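Local atomic coordinates of archaeal actin homolog (Thermoplasma acidophilum, PDB entry 2FSJ), a protein that polymerizes in the presence of nucleoside triphosphates, optimally ATP, into bundles of helical actin-like filaments. Residues A[50-55]-A[74-79]; A[171-176]-A[205-210]; A[186-191]-A[296-301]. All coordinates share one frame; numbering follows the deposited sequence.

Overall arrangement
From the N terminus, contact 1 comes first: 50-55 and 74-79 pair as neighbouring antiparallel strands and close a connection of 18 residues that holds neither helix nor strand. It forms one edge of the seven-stranded sheet. Contacts 2 and 3 both come after contact 1 has closed and lie on the opposite side of the chain's centre, contact 2 about 37 Å from contact 1, centre to centre. They cross, their segments alternating along the chain: 171-176, 186-191, 205-210, 296-301. Contact 2 sets the start of helix 173-182 on the four-stranded sheet; contact 3 joins two parallel strands of that sheet across 104 residues. Leu209 N lies 3.0 Å from Gly190 O, a probable hydrogen bond between them.

Contact 1. Residues A[50-55]-A[74-79]; sequences AVTETE and KFIYGK
Ala50 and Ile76 exchange two backbone hydrogen bonds, the signature of a hydrogen-bonded pair in an antiparallel sheet: Ala50 N reaches Ile76 O at 2.9 Å, and Ile76 N returns to Ala50 O with a straight N-H...O angle of 165°. Next along, Val51 and Phe75 make a non-hydrogen-bonded pair, their CA atoms 4.3 Å apart, and here the backbones close in through CA-H...O contacts from Phe75 CA to Ala50 O and from Val51 CA to Lys74 O. This is the tight part. On the face shared by Ala50, Thr52, Lys74 and Ile76, the methyl CG2 of Thr52 rests against CB of Lys74 and against CD1 of Ile76, 4.1 Å away.

At Thr52 and Lys74 the pairing is already loose, and a turn follows. Thr52 N still bonds to Lys74 O, though from 43° above the carbonyl plane, while a water spans Thr52 O and Lys74 N. Thr52 OG1 accepts from Thr54 N at 3.2 Å, an ST turn just before the Thr54 carbonyl that the lysine reaches. Extended beyond CG, Lys74 runs alongside this turn and delivers NZ to Thr54 O at 2.9 Å; Ser56 O also receives this ammonium, and Trp57 meets it in a cation-pi contact. Val51, on the other face, lies exposed, touching Lys74 O with CG1.

Strand 74-77 is the outermost of its sheet, with 42-52 as its neighbour there. Phe75 turns its ring away from 50-55 and packs on Pro102 of helix 101-111, and Tyr77 settles on Ala106 and Trp109 of the same helix.

Contact 2. Residues A[171-176]-A[205-210]; sequences QGVGAA and LTINLM
Leu205 sends CG opposite its backbone N (chi1 -179°), with chi2 at 105°, away from the common rotamers, and Val173 turns CG2 opposite its own carbonyl carbon; together these torsions carry CG2 of Val173 to within 3.7 Å of Leu205 CD2. The contact is helix-on-sheet packing in the actin-like fold: the first turn of helix 173-182 lies against strand 202-208, whose alternate residues Leu205 and Ile207 both face the helix. The two branched side chains cross obliquely, and CD1 of Leu205 also reaches back over the chain before the helix, 3.7 Å from Gln171 O.

Gly172, at the N-cap position, lets the strand come this near. A CB on it would point at Leu205 CB and clash, and its backbone angles, with phi 95°, would press such an atom into the preceding carbonyl oxygen. The Gly172 carbonyl starts the helix by accepting from Ala176 N at 3.1 Å. Replacing Leu205 with an alanine would probably leave Val173 CG2 without its closest partner across the contact and open a gap beside the helix start.

Every touching residue is buried. Pro214 of strand 213-222 packs on both Val173 and Leu205, while Gln171 turns its amide away to bond with Asp92. Further along the strand, Ile207 CD1 touches both Val173 CG2, at 4.2 Å, and Ala176 CB, at 3.9 Å.

Contact 3. Residues A[186-191]-A[296-301]; sequences EQQPGY and RVTSLI
Tyr191 and Val297 pair as parallel neighbours, and the backbone bonds on either side of that bridge form the first shell. Tyr191 N donates to Arg296 O at 2.9 Å, from 40° above the carbonyl plane; Tyr191 O accepts from Thr298 N at 3.0 Å, this time in its carbonyl plane. Weaker bonds from Ser299 N and Thr298 OG1 converge on the same oxygen, the hydroxyl brought there by a chi1 of 55°, which sets it between its own backbone N and carbonyl carbon.

Beyond the backbone, the side chains of Tyr191 and Arg296 run side by side in the same direction. CB of Arg296 makes an off-centre CH-pi contact, 4.2 Å from the ring centroid, and CD follows at 3.6 Å from Tyr191 CE2. The guanidinium stands nearly perpendicular to the ring, 87° between planes, and NH1 gives only a weak bond to Tyr191 OH. Its stronger partner is Glu293, in a salt bridge.

Further out, Gly190 makes the close approach possible: a CB there would collide with Thr298 CG2 and Arg296 O. A water links Glu186 N to Ser299 OG, and Val215 and Leu218 of strand 213-222 touch the tyrosine side chain.

The register thus rests largely on backbone bonds, with three donors, two of them weak, gathered on Tyr191 O, whereas the arginine's charge is probably answered mainly by Glu293 and its aliphatic part serves the ring.

Contact 1. Residues A[50-55]-A[74-79]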
# COMPACT_ATOMS: atom_id res chain seq x y z
N ALA A 50 -13.44 6.37 -10.52
CA ALA A 50 -14.13 7.53 -11.10
C ALA A 50 -15.58 7.18 -11.34
O ALA A 50 -15.89 6.09 -11.83
CB ALA A 50 -13.49 7.91 -12.38
N VAL A 51 -16.46 8.10 -10.99
CA VAL A 51 -17.89 7.91 -11.22
C VAL A 51 -18.12 7.97 -12.72
O VAL A 51 -17.47 8.74 -13.44
CB VAL A 51 -18.74 9.01 -10.45
CG1 VAL A 51 -20.20 9.03 -10.92
CG2 VAL A 51 -18.72 8.73 -8.98
N THR A 52 -19.02 7.12 -13.20
CA THR A 52 -19.47 7.15 -14.58
C THR A 52 -21.00 7.22 -14.65
O THR A 52 -21.70 6.52 -13.91
CB THR A 52 -18.95 5.96 -15.39
OG1 THR A 52 -19.53 5.95 -16.71
CG2 THR A 52 -19.35 4.65 -14.79
N GLU A 53 -21.51 8.04 -15.57
CA GLU A 53 -22.94 8.09 -15.84
C GLU A 53 -23.41 7.25 -17.02
O GLU A 53 -24.56 7.40 -17.48
CB GLU A 53 -23.37 9.55 -16.00
CG GLU A 53 -23.41 10.30 -14.67
CD GLU A 53 -23.70 11.79 -14.82
OE1 GLU A 53 -23.76 12.28 -15.98
OE2 GLU A 53 -23.85 12.49 -13.79
N THR A 54 -22.57 6.35 -17.51
CA THR A 54 -22.96 5.43 -18.60
C THR A 54 -24.15 4.54 -18.19
O THR A 54 -24.29 4.19 -17.00
CB THR A 54 -21.74 4.56 -19.06
OG1 THR A 54 -22.08 3.81 -20.24
CG2 THR A 54 -21.37 3.46 -18.02
N GLU A 55 -25.01 4.20 -19.16
CA GLU A 55 -26.08 3.19 -18.90
C GLU A 55 -25.50 1.78 -19.01
O GLU A 55 -26.03 0.85 -18.42
CB GLU A 55 -27.32 3.35 -19.80
CG GLU A 55 -27.23 4.31 -20.96
CD GLU A 55 -28.48 4.27 -21.82
OE1 GLU A 55 -29.61 4.46 -21.26
OE2 GLU A 55 -28.34 4.03 -23.05
N LYS A 74 -22.45 4.55 -10.29
CA LYS A 74 -21.56 3.54 -10.89
C LYS A 74 -20.15 4.10 -10.99
O LYS A 74 -19.97 5.31 -11.05
CB LYS A 74 -22.04 3.11 -12.27
CG LYS A 74 -23.51 2.64 -12.39
CD LYS A 74 -23.75 2.18 -13.84
CE LYS A 74 -25.21 2.18 -14.26
NZ LYS A 74 -25.28 1.75 -15.72
N PHE A 75 -19.16 3.21 -10.99
CA PHE A 75 -17.79 3.62 -11.07
C PHE A 75 -16.90 2.64 -11.86
O PHE A 75 -17.17 1.44 -11.96
CB PHE A 75 -17.23 3.84 -9.66
CG PHE A 75 -17.16 2.58 -8.82
CD1 PHE A 75 -16.00 1.81 -8.77
CD2 PHE A 75 -18.25 2.19 -8.05
CE1 PHE A 75 -15.95 0.66 -7.97
CE2 PHE A 75 -18.20 1.03 -7.25
CZ PHE A 75 -17.03 0.28 -7.22
N ILE A 76 -15.80 3.20 -12.35
CA ILE A 76 -14.72 2.45 -12.95
C ILE A 76 -13.47 2.63 -12.04
O ILE A 76 -13.28 3.66 -11.43
CB ILE A 76 -14.54 2.96 -14.40
CG1 ILE A 76 -15.79 2.56 -15.23
CG2 ILE A 76 -13.30 2.43 -15.10
CD1 ILE A 76 -15.88 3.33 -16.55
N TYR A 77 -12.62 1.62 -11.98
CA TYR A 77 -11.54 1.62 -11.02
C TYR A 77 -10.22 1.10 -11.63
O TYR A 77 -10.20 0.57 -12.74
CB TYR A 77 -11.94 0.77 -9.81
CG TYR A 77 -12.17 -0.67 -10.18
CD1 TYR A 77 -11.13 -1.62 -10.10
CD2 TYR A 77 -13.43 -1.09 -10.58
CE1 TYR A 77 -11.36 -2.96 -10.50
CE2 TYR A 77 -13.67 -2.39 -10.96
CZ TYR A 77 -12.63 -3.32 -10.93
OH TYR A 77 -12.94 -4.59 -11.30
N GLY A 78 -9.14 1.27 -10.88
CA GLY A 78 -7.87 0.72 -11.27
C GLY A 78 -7.25 1.51 -12.39
O GLY A 78 -7.42 2.74 -12.48
N LYS A 79 -6.56 0.80 -13.28
CA LYS A 79 -5.82 1.43 -14.38
C LYS A 79 -6.76 2.15 -15.39
O LYS A 79 -6.35 3.10 -16.05
CB LYS A 79 -4.91 0.41 -15.07
CG LYS A 79 -5.61 -0.78 -15.74
CD LYS A 79 -4.61 -1.78 -16.33
CE LYS A 79 -5.31 -2.89 -17.09
NZ LYS A 79 -4.29 -3.84 -17.72
O HOH W 1 -23.19 7.05 -11.62

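Contact 2. Residues A[171-176]-A[205-210]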
# COMPACT_ATOMS: atom_id res chain seq x y z
N GLN A 171 0.17 -1.75 10.18
CA GLN A 171 0.98 -1.79 9.00
C GLN A 171 2.47 -1.96 9.42
O GLN A 171 2.93 -1.35 10.41
CB GLN A 171 0.80 -0.48 8.22
CG GLN A 171 1.51 -0.43 6.89
CD GLN A 171 1.01 0.72 6.01
OE1 GLN A 171 -0.21 0.92 5.89
NE2 GLN A 171 1.92 1.49 5.44
N GLY A 172 3.18 -2.82 8.72
CA GLY A 172 4.51 -3.23 9.12
C GLY A 172 4.55 -4.52 9.93
O GLY A 172 5.45 -5.33 9.76
N VAL A 173 3.64 -4.68 10.85
CA VAL A 173 3.54 -5.93 11.60
C VAL A 173 3.10 -7.06 10.66
O VAL A 173 3.59 -8.16 10.79
CB VAL A 173 2.56 -5.80 12.80
CG1 VAL A 173 2.17 -7.15 13.41
CG2 VAL A 173 3.18 -4.90 13.85
N GLY A 174 2.17 -6.76 9.74
CA GLY A 174 1.78 -7.73 8.70
C GLY A 174 3.00 -8.26 7.96
O GLY A 174 3.21 -9.47 7.89
N ALA A 175 3.84 -7.37 7.45
CA ALA A 175 5.02 -7.79 6.75
C ALA A 175 6.01 -8.63 7.63
O ALA A 175 6.57 -9.65 7.18
CB ALA A 175 5.73 -6.59 6.16
N ALA A 176 6.27 -8.15 8.83
CA ALA A 176 7.18 -8.87 9.75
C ALA A 176 6.65 -10.30 10.09
O ALA A 176 7.42 -11.28 10.17
CB ALA A 176 7.34 -8.06 10.95
N LEU A 205 7.94 1.10 11.24
CA LEU A 205 7.46 0.28 12.33
C LEU A 205 8.63 -0.50 12.94
O LEU A 205 9.28 -1.32 12.25
CB LEU A 205 6.35 -0.65 11.86
CG LEU A 205 5.90 -1.43 13.09
CD1 LEU A 205 4.59 -0.99 13.68
CD2 LEU A 205 6.12 -2.90 13.01
N THR A 206 8.90 -0.21 14.21
CA THR A 206 9.92 -0.93 14.98
C THR A 206 9.22 -1.99 15.81
O THR A 206 8.25 -1.71 16.48
CB THR A 206 10.72 0.06 15.84
OG1 THR A 206 11.45 0.92 14.98
CG2 THR A 206 11.80 -0.65 16.71
N ILE A 207 9.70 -3.21 15.66
CA ILE A 207 9.14 -4.40 16.31
C ILE A 207 10.19 -5.10 17.18
O ILE A 207 11.34 -5.25 16.79
CB ILE A 207 8.56 -5.32 15.19
CG1 ILE A 207 7.48 -6.25 15.73
CG2 ILE A 207 9.66 -6.06 14.43
CD1 ILE A 207 6.71 -7.03 14.61
N ASN A 208 9.75 -5.55 18.35
CA ASN A 208 10.57 -6.32 19.26
C ASN A 208 10.51 -7.77 18.80
O ASN A 208 9.45 -8.36 18.79
CB ASN A 208 10.07 -6.23 20.69
CG ASN A 208 11.09 -6.78 21.68
OD1 ASN A 208 11.97 -7.53 21.26
ND2 ASN A 208 11.07 -6.31 22.93
N LEU A 209 11.64 -8.30 18.37
CA LEU A 209 11.64 -9.65 17.83
C LEU A 209 11.44 -10.75 18.92
O LEU A 209 11.20 -11.91 18.59
CB LEU A 209 12.86 -9.91 16.96
CG LEU A 209 13.02 -8.98 15.73
CD1 LEU A 209 14.37 -9.17 15.13
CD2 LEU A 209 11.89 -9.23 14.65
N MET A 210 11.51 -10.40 20.19
CA MET A 210 11.26 -11.39 21.23
C MET A 210 9.83 -11.84 21.20
O MET A 210 9.57 -13.01 21.50
CB MET A 210 11.72 -10.94 22.67
CG MET A 210 10.82 -9.96 23.39
SD MET A 210 10.93 -9.88 25.27
CE MET A 210 9.63 -8.77 25.46

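Contact 3. Residues A[186-191]-A[296-301]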
# COMPACT_ATOMS: atom_id res chain seq x y z
N GLU A 186 13.97 -14.20 12.08
CA GLU A 186 13.82 -15.14 13.20
C GLU A 186 13.67 -14.40 14.53
O GLU A 186 14.21 -13.31 14.68
CB GLU A 186 15.04 -16.06 13.28
N GLN A 187 12.90 -14.95 15.45
CA GLN A 187 12.72 -14.31 16.75
C GLN A 187 14.02 -14.46 17.52
O GLN A 187 14.68 -15.50 17.45
CB GLN A 187 11.56 -14.91 17.52
CG GLN A 187 10.22 -14.60 16.89
CD GLN A 187 9.10 -14.90 17.80
OE1 GLN A 187 8.78 -14.11 18.69
NE2 GLN A 187 8.48 -16.04 17.59
N GLN A 188 14.39 -13.38 18.20
CA GLN A 188 15.67 -13.25 18.90
C GLN A 188 15.63 -11.95 19.67
O GLN A 188 14.75 -11.15 19.42
CB GLN A 188 16.83 -13.21 17.90
CG GLN A 188 16.68 -12.20 16.78
CD GLN A 188 17.57 -12.47 15.58
OE1 GLN A 188 18.65 -13.04 15.73
NE2 GLN A 188 17.13 -12.06 14.39
N PRO A 189 16.55 -11.74 20.61
CA PRO A 189 16.72 -10.42 21.23
C PRO A 189 17.12 -9.37 20.17
O PRO A 189 17.92 -9.67 19.26
CB PRO A 189 17.78 -10.66 22.32
CG PRO A 189 18.38 -11.99 22.04
CD PRO A 189 17.48 -12.74 21.18
N GLY A 190 16.53 -8.18 20.22
CA GLY A 190 16.78 -7.16 19.21
C GLY A 190 15.51 -6.75 18.45
O GLY A 190 14.46 -7.34 18.62
N TYR A 191 15.64 -5.72 17.60
CA TYR A 191 14.53 -5.06 16.94
C TYR A 191 14.57 -5.32 15.43
O TYR A 191 15.64 -5.46 14.83
CB TYR A 191 14.56 -3.53 17.18
CG TYR A 191 14.30 -3.06 18.61
CD1 TYR A 191 13.59 -3.84 19.51
CD2 TYR A 191 14.76 -1.84 19.06
CE1 TYR A 191 13.35 -3.43 20.79
CE2 TYR A 191 14.50 -1.41 20.39
CZ TYR A 191 13.80 -2.22 21.23
OH TYR A 191 13.51 -1.87 22.51
N ARG A 296 20.25 -1.90 18.97
CA ARG A 296 19.43 -3.10 19.14
C ARG A 296 18.89 -3.65 17.84
O ARG A 296 18.31 -4.73 17.84
CB ARG A 296 18.22 -2.79 20.02
CG ARG A 296 18.61 -2.37 21.41
CD ARG A 296 17.43 -2.24 22.35
NE ARG A 296 17.91 -2.22 23.73
CZ ARG A 296 17.28 -1.69 24.75
NH1 ARG A 296 16.09 -1.10 24.59
NH2 ARG A 296 17.85 -1.72 25.95
N VAL A 297 19.08 -2.92 16.73
CA VAL A 297 18.52 -3.35 15.44
C VAL A 297 19.30 -4.51 14.89
O VAL A 297 20.51 -4.38 14.65
CB VAL A 297 18.51 -2.21 14.38
CG1 VAL A 297 18.01 -2.72 13.02
CG2 VAL A 297 17.64 -1.05 14.86
N THR A 298 18.62 -5.64 14.66
CA THR A 298 19.21 -6.80 13.97
C THR A 298 18.67 -7.06 12.57
O THR A 298 19.24 -7.82 11.84
CB THR A 298 19.02 -8.07 14.80
OG1 THR A 298 17.62 -8.24 15.10
CG2 THR A 298 19.67 -7.93 16.18
N SER A 299 17.53 -6.48 12.20
CA SER A 299 17.00 -6.62 10.86
C SER A 299 16.38 -5.31 10.41
O SER A 299 15.58 -4.74 11.15
CB SER A 299 15.94 -7.72 10.76
OG SER A 299 16.25 -8.87 11.49
N LEU A 300 16.79 -4.85 9.22
CA LEU A 300 16.22 -3.67 8.54
C LEU A 300 15.46 -4.18 7.33
O LEU A 300 16.05 -4.89 6.50
CB LEU A 300 17.33 -2.73 8.04
CG LEU A 300 17.99 -1.72 8.98
CD1 LEU A 300 19.22 -1.08 8.29
CD2 LEU A 300 17.05 -0.64 9.49
N ILE A 301 14.18 -3.81 7.21
CA ILE A 301 13.29 -4.44 6.25
C ILE A 301 12.60 -3.38 5.38
O ILE A 301 11.56 -2.82 5.75
CB ILE A 301 12.28 -5.35 6.97
CG1 ILE A 301 13.00 -6.36 7.88
CG2 ILE A 301 11.38 -6.06 5.97
CD1 ILE A 301 12.13 -6.97 8.97
O HOH W 2 16.04 -12.04 12.04